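Local coordinates for protein ferritin (Ulva pertusa, PDB 3VNX) that probably oxidises iron(II) and stores the resulting iron(III) mineral inside a hollow shell of 24 subunits, at residues A[45-50]-A[140-145]; A[50-55]-A[88-93]; A[62-67]-A[113-118]. All blocks are in the same frame, centred on the assembly; numbering follows the deposited sequence. Where two conformers were deposited one is given.

All three contacts use helix 38-66, meeting it in the order 45-50, 50-55 and 62-67 from its beginning to its end. Its partners are helix 123-151 in interaction 1, helix 73-99 in interaction 2 and the loop between those helices in interaction 3. Interactions 1 and 2 share Ile50, lie about 9 Å apart centre to centre and touch through Gln47, Ile48 and Leu93. Interaction 3 lies further along, its centre about 21 Å from that of interaction 2 and about 26 Å from that of interaction 1. Along the chain, the segments of interactions 2 and 3 alternate, and both contacts nest inside the loop closed by interaction 1. One helix thus ties two bundle neighbours and their connecting loop together.

Interaction 1: A[45-50]-A[140-145]; sequences NEQINI and QKLQAL
The flat carboxamide of Gln47 has methyl CD2 of Leu142 over one face, 3.7 Å from Gln47 NE2 and 3.9 Å from Gln47 CD. On the other side of the amide plane, displaced toward the oxygen, lies Ile50 CD1, a neighbour on the same helix. At the oxygen end Gln47 OE1 comes 3.5 Å from Lys141 CB, while the nitrogen is bonded beyond the pair of segments: Gln47 NE2 donates to Glu51 OE1 and Asn138 OD1. These two acceptors would set the rotation of the amide, with nitrogen toward the carboxylate and oxygen toward the lysine chain. CG of Gln47 lies anti to the backbone N (chi1 -175°) and the chain then bends at chi2, 57°, which lays the amide across Leu142 and turns the CG methylene to Leu145 CD2, 3.7 Å away.

Segment 45-50 on helix 38-66 runs antiparallel to segment 140-145 on helix 123-151, at 167° with axes 10.6 Å apart, as for these two neighbours in the four-helix bundle of ferritins. Across such a gap the long Gln47 chain does much of the spanning, and Gln47 and Leu145 have the closest CA atoms, 7.3 Å apart.

One turn on, Ile50 meets Lys141 nearly at right angles, its terminal CD1 against the middle of the lysine chain, 3.6 Å from Lys141 CD. Only the aliphatic part of the lysine is used here; its NZ forms a long, weak ion pair with Glu14 of a second subunit, and Phe9 of that subunit packs on Ile50. Leu142 also rests on Leu165 and Gln169 of helix 155-201, with a bound calcium ion about 4 Å from its side chain.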
# COMPACT_ATOMS: atom_id res chain seq x y z
N ASN A 45 6.03 31.00 47.01
CA ASN A 45 7.44 30.69 47.19
C ASN A 45 7.64 29.62 48.26
O ASN A 45 8.44 28.69 48.10
CB ASN A 45 8.24 31.95 47.51
CG ASN A 45 8.53 32.75 46.26
OD1 ASN A 45 8.67 32.19 45.18
ND2 ASN A 45 8.61 34.07 46.41
N GLU A 46 6.86 29.74 49.32
CA GLU A 46 6.91 28.76 50.39
C GLU A 46 6.57 27.37 49.83
O GLU A 46 7.30 26.40 50.04
CB GLU A 46 5.96 29.18 51.53
CG GLU A 46 5.86 28.18 52.65
OE1 GLU A 46 8.09 28.81 53.15
OE2 GLU A 46 7.30 26.99 54.12
N GLN A 47 5.47 27.28 49.09
CA GLN A 47 5.00 26.01 48.56
C GLN A 47 5.97 25.50 47.47
O GLN A 47 6.23 24.30 47.36
CB GLN A 47 3.56 26.16 48.05
CG GLN A 47 2.91 24.86 47.57
CD GLN A 47 2.88 23.77 48.62
OE1 GLN A 47 2.70 24.05 49.81
NE2 GLN A 47 3.05 22.53 48.19
N ILE A 48 6.55 26.40 46.70
CA ILE A 48 7.64 25.99 45.83
C ILE A 48 8.71 25.25 46.65
O ILE A 48 9.11 24.13 46.29
CB ILE A 48 8.28 27.17 45.08
CG1 ILE A 48 7.37 27.61 43.94
CG2 ILE A 48 9.64 26.78 44.52
CD1 ILE A 48 7.53 29.05 43.54
N ASN A 49 9.14 25.85 47.75
CA ASN A 49 10.19 25.24 48.56
C ASN A 49 9.77 23.90 49.13
O ASN A 49 10.60 23.00 49.31
CB ASN A 49 10.63 26.19 49.69
CG ASN A 49 11.70 25.56 50.60
OD1 ASN A 49 11.45 25.29 51.77
ND2 ASN A 49 12.90 25.33 50.04
N ILE A 50 8.48 23.75 49.42
CA ILE A 50 7.96 22.51 49.98
C ILE A 50 8.01 21.36 48.96
O ILE A 50 8.37 20.23 49.29
CB ILE A 50 6.54 22.72 50.53
CG1 ILE A 50 6.57 23.76 51.65
CG2 ILE A 50 5.94 21.40 51.02
CD1 ILE A 50 5.28 23.91 52.41
N GLN A 140 -2.25 19.10 53.29
CA GLN A 140 -2.58 20.19 54.19
C GLN A 140 -1.84 21.47 53.82
O GLN A 140 -2.44 22.56 53.80
CB GLN A 140 -2.32 19.78 55.64
CG GLN A 140 -3.34 18.77 56.14
CD GLN A 140 -2.78 17.81 57.18
OE1 GLN A 140 -3.39 17.60 58.23
NE2 GLN A 140 -1.61 17.22 56.90
N LYS A 141 -0.55 21.36 53.49
CA LYS A 141 0.18 22.53 53.00
C LYS A 141 -0.58 23.14 51.83
O LYS A 141 -0.81 24.36 51.79
CB LYS A 141 1.61 22.17 52.58
CG LYS A 141 2.53 21.80 53.73
CD LYS A 141 2.65 22.95 54.74
CE LYS A 141 3.62 22.60 55.88
NZ LYS A 141 4.15 23.83 56.57
N LEU A 142 -1.01 22.30 50.89
CA LEU A 142 -1.73 22.83 49.74
C LEU A 142 -3.02 23.51 50.21
O LEU A 142 -3.34 24.59 49.73
CB LEU A 142 -2.01 21.74 48.69
CG LEU A 142 -0.79 21.43 47.82
CD1 LEU A 142 -0.98 20.17 46.97
CD2 LEU A 142 -0.42 22.63 46.96
N GLN A 143 -3.73 22.88 51.15
CA GLN A 143 -4.94 23.47 51.71
C GLN A 143 -4.67 24.88 52.29
O GLN A 143 -5.40 25.84 52.01
CB GLN A 143 -5.55 22.55 52.76
CG GLN A 143 -6.47 21.48 52.18
CD GLN A 143 -6.78 20.38 53.17
OE1 GLN A 143 -6.12 20.26 54.20
NE2 GLN A 143 -7.79 19.57 52.87
N ALA A 144 -3.62 24.98 53.09
CA ALA A 144 -3.18 26.26 53.62
C ALA A 144 -2.88 27.27 52.51
O ALA A 144 -3.20 28.47 52.62
CB ALA A 144 -1.94 26.06 54.52
N LEU A 145 -2.26 26.80 51.42
CA LEU A 145 -1.90 27.71 50.34
C LEU A 145 -3.15 28.32 49.72
O LEU A 145 -3.19 29.51 49.40
CB LEU A 145 -1.04 27.04 49.26
CG LEU A 145 -0.88 27.86 47.97
CD1 LEU A 145 -0.36 29.25 48.22
CD2 LEU A 145 0.02 27.15 46.95

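Interaction 2: A[50-55]-A[88-93]; sequences IEYTIS and EHAHML
Glu51 brings its carboxylate to His89: Glu51 OE2 stands 3.5 Å from His89 CB and 3.6 Å from His89 ND1, at the edge of the imidazole and near its plane. Carboxylate and ring are turned 82° against each other, and Glu51 OE2 and His89 ND1 are near each other but not hydrogen-bonded. A bend at chi2 (-74°) of Glu51 turns the acid across the partner helix toward the bundle interior, on the side of His89 CB, while its methylene CG receives Leu93 CD1 at 3.8 Å, the two side chains crossing at about a right angle. Lower on the stem, Glu51 CB meets Ala90 CB at 3.9 Å. The small alanine lets the backbones close in, with the CA atoms of Glu51 and Ala90 5.3 Å apart and the antiparallel axes separated by 8.1 Å. The same methyl touches Tyr52 CD2 at 3.7 Å.

A second layer positions these groups. Glu51 OE1 accepts from Gln47 NE2 and Asn138 ND2, so helices 38-66 and 123-151 both steady the carboxylate. His89 ND1 has a weak hydrogen bond with Glu86 OE1, and Leu165 of helix 155-201 covers Glu51, His89 and Leu93. Tyr52 OH is hydrogen-bonded to His59 ND1 of a neighbouring subunit, and its ring meets Tyr56 of that subunit edge-to-face.

Were Glu51 replaced by an alanine, the side-chain amides of Gln47 and Asn138 would probably lose their shared acceptor, and a gap would be likely to open beside His89 and Leu93.

Glu51 OE2 and Glu86 OE2 lie close together, and a calcium ion sits about 3 Å from the Glu51 side chain. This chemistry is consistent with a metal site, such as the ferroxidase centre that related ferritins carry inside the bundle.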
# COMPACT_ATOMS: atom_id res chain seq x y z
N ILE A 50 8.48 23.75 49.42
CA ILE A 50 7.96 22.51 49.98
C ILE A 50 8.01 21.36 48.96
O ILE A 50 8.37 20.23 49.29
CB ILE A 50 6.54 22.72 50.53
CG1 ILE A 50 6.57 23.76 51.65
CG2 ILE A 50 5.94 21.40 51.02
CD1 ILE A 50 5.28 23.91 52.41
N GLU A 51 7.65 21.67 47.71
CA GLU A 51 7.67 20.67 46.64
C GLU A 51 9.11 20.35 46.34
O GLU A 51 9.50 19.18 46.22
CB GLU A 51 6.98 21.19 45.37
CG GLU A 51 5.52 21.63 45.53
CD GLU A 51 4.52 20.48 45.69
OE1 GLU A 51 3.34 20.77 46.00
OE2 GLU A 51 4.88 19.29 45.51
N TYR A 52 9.91 21.41 46.23
CA TYR A 52 11.33 21.22 45.96
C TYR A 52 12.00 20.36 47.04
O TYR A 52 12.80 19.49 46.70
CB TYR A 52 12.05 22.56 45.76
CG TYR A 52 12.82 22.64 44.46
CD1 TYR A 52 13.76 21.67 44.12
CD2 TYR A 52 12.61 23.70 43.56
CE1 TYR A 52 14.46 21.73 42.92
CE2 TYR A 52 13.32 23.78 42.36
CZ TYR A 52 14.25 22.79 42.04
OH TYR A 52 14.97 22.84 40.86
N THR A 53 11.66 20.57 48.31
CA THR A 53 12.22 19.75 49.39
C THR A 53 11.79 18.29 49.26
O THR A 53 12.61 17.37 49.35
CB THR A 53 11.79 20.25 50.80
OG1 THR A 53 12.39 21.51 51.07
CG2 THR A 53 12.23 19.26 51.87
N ILE A 54 10.49 18.09 49.04
CA ILE A 54 9.94 16.74 48.91
C ILE A 54 10.53 15.98 47.71
O ILE A 54 10.76 14.77 47.75
CB ILE A 54 8.41 16.77 48.84
CG1 ILE A 54 7.84 17.23 50.18
CG2 ILE A 54 7.85 15.42 48.45
CD1 ILE A 54 6.35 17.44 50.14
N SER A 55 10.78 16.71 46.63
CA SER A 55 11.46 16.13 45.49
C SER A 55 12.83 15.58 45.92
O SER A 55 13.23 14.49 45.51
CB SER A 55 11.62 17.17 44.39
OG SER A 55 12.48 16.69 43.38
N GLU A 88 8.74 19.02 39.20
CA GLU A 88 7.86 19.62 38.21
C GLU A 88 6.71 20.38 38.88
O GLU A 88 6.28 21.41 38.39
CB GLU A 88 7.35 18.56 37.22
CG GLU A 88 6.27 19.05 36.22
CD GLU A 88 6.72 20.18 35.26
OE1 GLU A 88 5.89 21.08 34.98
OE2 GLU A 88 7.88 20.16 34.78
N HIS A 89 6.23 19.88 40.01
CA HIS A 89 5.24 20.63 40.78
C HIS A 89 5.79 21.99 41.19
O HIS A 89 5.11 23.01 41.06
CB HIS A 89 4.76 19.85 42.01
CG HIS A 89 3.91 18.67 41.67
ND1 HIS A 89 3.72 17.62 42.55
CD2 HIS A 89 3.20 18.36 40.56
CE1 HIS A 89 2.93 16.72 41.99
NE2 HIS A 89 2.60 17.15 40.79
N ALA A 90 7.04 22.00 41.67
CA ALA A 90 7.73 23.24 42.01
C ALA A 90 7.83 24.16 40.80
O ALA A 90 7.54 25.36 40.88
CB ALA A 90 9.11 22.95 42.60
N HIS A 91 8.23 23.59 39.67
CA HIS A 91 8.33 24.33 38.41
C HIS A 91 7.01 25.00 37.95
O HIS A 91 7.03 26.12 37.42
CB HIS A 91 8.86 23.43 37.29
CG HIS A 91 9.15 24.15 36.02
ND1 HIS A 91 10.24 24.99 35.87
CD2 HIS A 91 8.49 24.18 34.83
CE1 HIS A 91 10.24 25.49 34.64
NE2 HIS A 91 9.19 25.02 34.00
N MET A 92 5.89 24.31 38.14
CA MET A 92 4.57 24.85 37.76
C MET A 92 4.22 26.03 38.67
O MET A 92 3.61 27.03 38.24
CB MET A 92 3.48 23.75 37.85
CG MET A 92 3.64 22.57 36.88
SD MET A 92 3.00 20.97 37.46
CE MET A 92 1.22 21.18 37.33
N LEU A 93 4.61 25.92 39.94
CA LEU A 93 4.34 27.00 40.88
C LEU A 93 5.17 28.21 40.49
O LEU A 93 4.66 29.33 40.48
CB LEU A 93 4.63 26.57 42.32
CG LEU A 93 3.59 25.57 42.85
CD1 LEU A 93 4.13 24.83 44.07
CD2 LEU A 93 2.29 26.31 43.18

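Interaction 3: A[62-67]-A[113-118]; sequences HSYFAR and EMEFAN
In a salt bridge, NH1 and NH2 of Arg67 each take one carboxylate oxygen of Glu115, so each oxygen receives one bond. The Arg67 NH2 to Glu115 OE1 bond is 2.9 Å long and nearly straight, at 173°; it lies in the guanidinium plane but reaches the oxygen from above the carboxylate plane. Arg67 NH1 meets Glu115 OE2 on its syn side at 3.0 Å, more bent at 151°. Extended from CG to NE, the arginine chain spans from just beyond helix 38-66 to the loop between helices 73-99 and 123-151, the long connection of the ferritin bundle.

Tyr64 CD1 lies 3.6 Å above one face of the guanidinium. Over a face of the tyrosine ring come Phe116 N, toward the rim, and Phe116 CB, 4.0 Å from the centroid in a CH-pi contact; the edge of the Phe116 ring is turned to the face of Tyr64, an offset edge-to-face pair with planes 80° apart. Tyr64 OH approaches Ala117 N at 3.3 Å, at too poor an angle for a hydrogen bond. Within the loop, Glu113 OE2 accepts from Glu115 N (2.9 Å) through its anti lone pair, and weakly from Met114 N.

Glu115 is exposed while Arg67 is buried, so the carboxylate probably balances a charge that would otherwise be costly inside, and two bonds limit the turning of the guanidinium.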
# COMPACT_ATOMS: atom_id res chain seq x y z
N HIS A 62 15.12 7.12 46.62
CA HIS A 62 15.54 6.40 45.44
C HIS A 62 16.92 5.78 45.63
O HIS A 62 17.14 4.59 45.34
CB HIS A 62 15.55 7.32 44.22
CG HIS A 62 16.41 6.81 43.12
ND1 HIS A 62 16.02 5.80 42.27
CD2 HIS A 62 17.67 7.16 42.74
CE1 HIS A 62 16.99 5.56 41.40
NE2 HIS A 62 18.00 6.36 41.67
N SER A 63 17.86 6.58 46.12
CA SER A 63 19.22 6.09 46.28
C SER A 63 19.28 4.97 47.31
O SER A 63 20.09 4.06 47.21
CB SER A 63 20.18 7.22 46.66
OG SER A 63 20.54 7.95 45.50
N TYR A 64 18.39 5.04 48.29
CA TYR A 64 18.36 3.98 49.29
C TYR A 64 17.99 2.64 48.63
O TYR A 64 18.70 1.64 48.79
CB TYR A 64 17.45 4.34 50.48
CG TYR A 64 17.37 3.20 51.46
CD1 TYR A 64 18.36 3.01 52.43
CD2 TYR A 64 16.32 2.27 51.39
CE1 TYR A 64 18.30 1.94 53.32
CE2 TYR A 64 16.26 1.20 52.28
CZ TYR A 64 17.25 1.04 53.23
OH TYR A 64 17.19 -0.03 54.11
N PHE A 65 16.90 2.62 47.87
CA PHE A 65 16.45 1.38 47.24
C PHE A 65 17.33 0.92 46.07
O PHE A 65 17.33 -0.26 45.71
CB PHE A 65 14.98 1.47 46.83
CG PHE A 65 14.06 1.57 48.01
CD1 PHE A 65 13.70 0.43 48.72
CD2 PHE A 65 13.59 2.80 48.44
CE1 PHE A 65 12.87 0.50 49.84
CE2 PHE A 65 12.76 2.89 49.54
CZ PHE A 65 12.39 1.74 50.25
N ALA A 66 18.12 1.85 45.53
CA ALA A 66 19.14 1.50 44.54
C ALA A 66 20.32 0.72 45.11
O ALA A 66 21.06 0.09 44.36
CB ALA A 66 19.64 2.76 43.82
N ARG A 67 20.53 0.76 46.43
CA ARG A 67 21.68 0.06 47.01
C ARG A 67 21.64 -1.44 46.74
O ARG A 67 20.63 -2.08 46.98
CB ARG A 67 21.78 0.28 48.51
CG ARG A 67 21.84 1.72 48.90
CD ARG A 67 21.82 1.83 50.38
NE ARG A 67 22.04 3.19 50.83
CZ ARG A 67 22.11 3.55 52.10
NH1 ARG A 67 21.97 2.64 53.06
NH2 ARG A 67 22.31 4.82 52.42
N GLU A 113 17.09 12.71 55.00
CA GLU A 113 17.50 11.44 55.59
C GLU A 113 17.91 10.47 54.48
O GLU A 113 17.27 10.44 53.43
CB GLU A 113 16.36 10.85 56.42
CG GLU A 113 16.64 9.45 56.96
CD GLU A 113 17.80 9.43 57.93
OE1 GLU A 113 17.67 10.06 59.01
OE2 GLU A 113 18.83 8.80 57.63
N MET A 114 18.95 9.67 54.70
CA MET A 114 19.41 8.74 53.67
C MET A 114 19.13 7.28 54.04
O MET A 114 19.22 6.38 53.19
CB MET A 114 20.91 8.91 53.40
CG MET A 114 21.35 10.37 53.21
SD MET A 114 20.53 11.27 51.86
CE MET A 114 20.75 10.14 50.51
N GLU A 115 18.80 7.05 55.30
CA GLU A 115 18.72 5.69 55.83
C GLU A 115 17.29 5.32 56.12
O GLU A 115 16.56 6.08 56.75
CB GLU A 115 19.55 5.58 57.11
CG GLU A 115 20.99 5.94 56.88
CD GLU A 115 21.64 5.03 55.87
OE1 GLU A 115 22.62 5.46 55.22
OE2 GLU A 115 21.17 3.87 55.73
N PHE A 116 16.87 4.15 55.66
CA PHE A 116 15.44 3.82 55.78
C PHE A 116 15.17 2.39 56.21
O PHE A 116 14.04 1.91 56.13
CB PHE A 116 14.68 4.19 54.50
CG PHE A 116 14.80 5.64 54.13
CD1 PHE A 116 15.75 6.06 53.22
CD2 PHE A 116 13.99 6.59 54.74
CE1 PHE A 116 15.88 7.41 52.90
CE2 PHE A 116 14.11 7.93 54.43
CZ PHE A 116 15.06 8.35 53.51
N ALA A 117 16.22 1.72 56.69
CA ALA A 117 16.07 0.42 57.31
C ALA A 117 15.10 0.55 58.49
O ALA A 117 15.07 1.57 59.19
CB ALA A 117 17.42 -0.13 57.77
N ASN A 118 14.30 -0.48 58.70
CA ASN A 118 13.32 -0.47 59.76
C ASN A 118 12.93 -1.91 60.06
O ASN A 118 12.38 -2.61 59.20
CB ASN A 118 12.09 0.33 59.35
CG ASN A 118 11.05 0.39 60.44
OD1 ASN A 118 10.78 -0.61 61.12
ND2 ASN A 118 10.45 1.56 60.62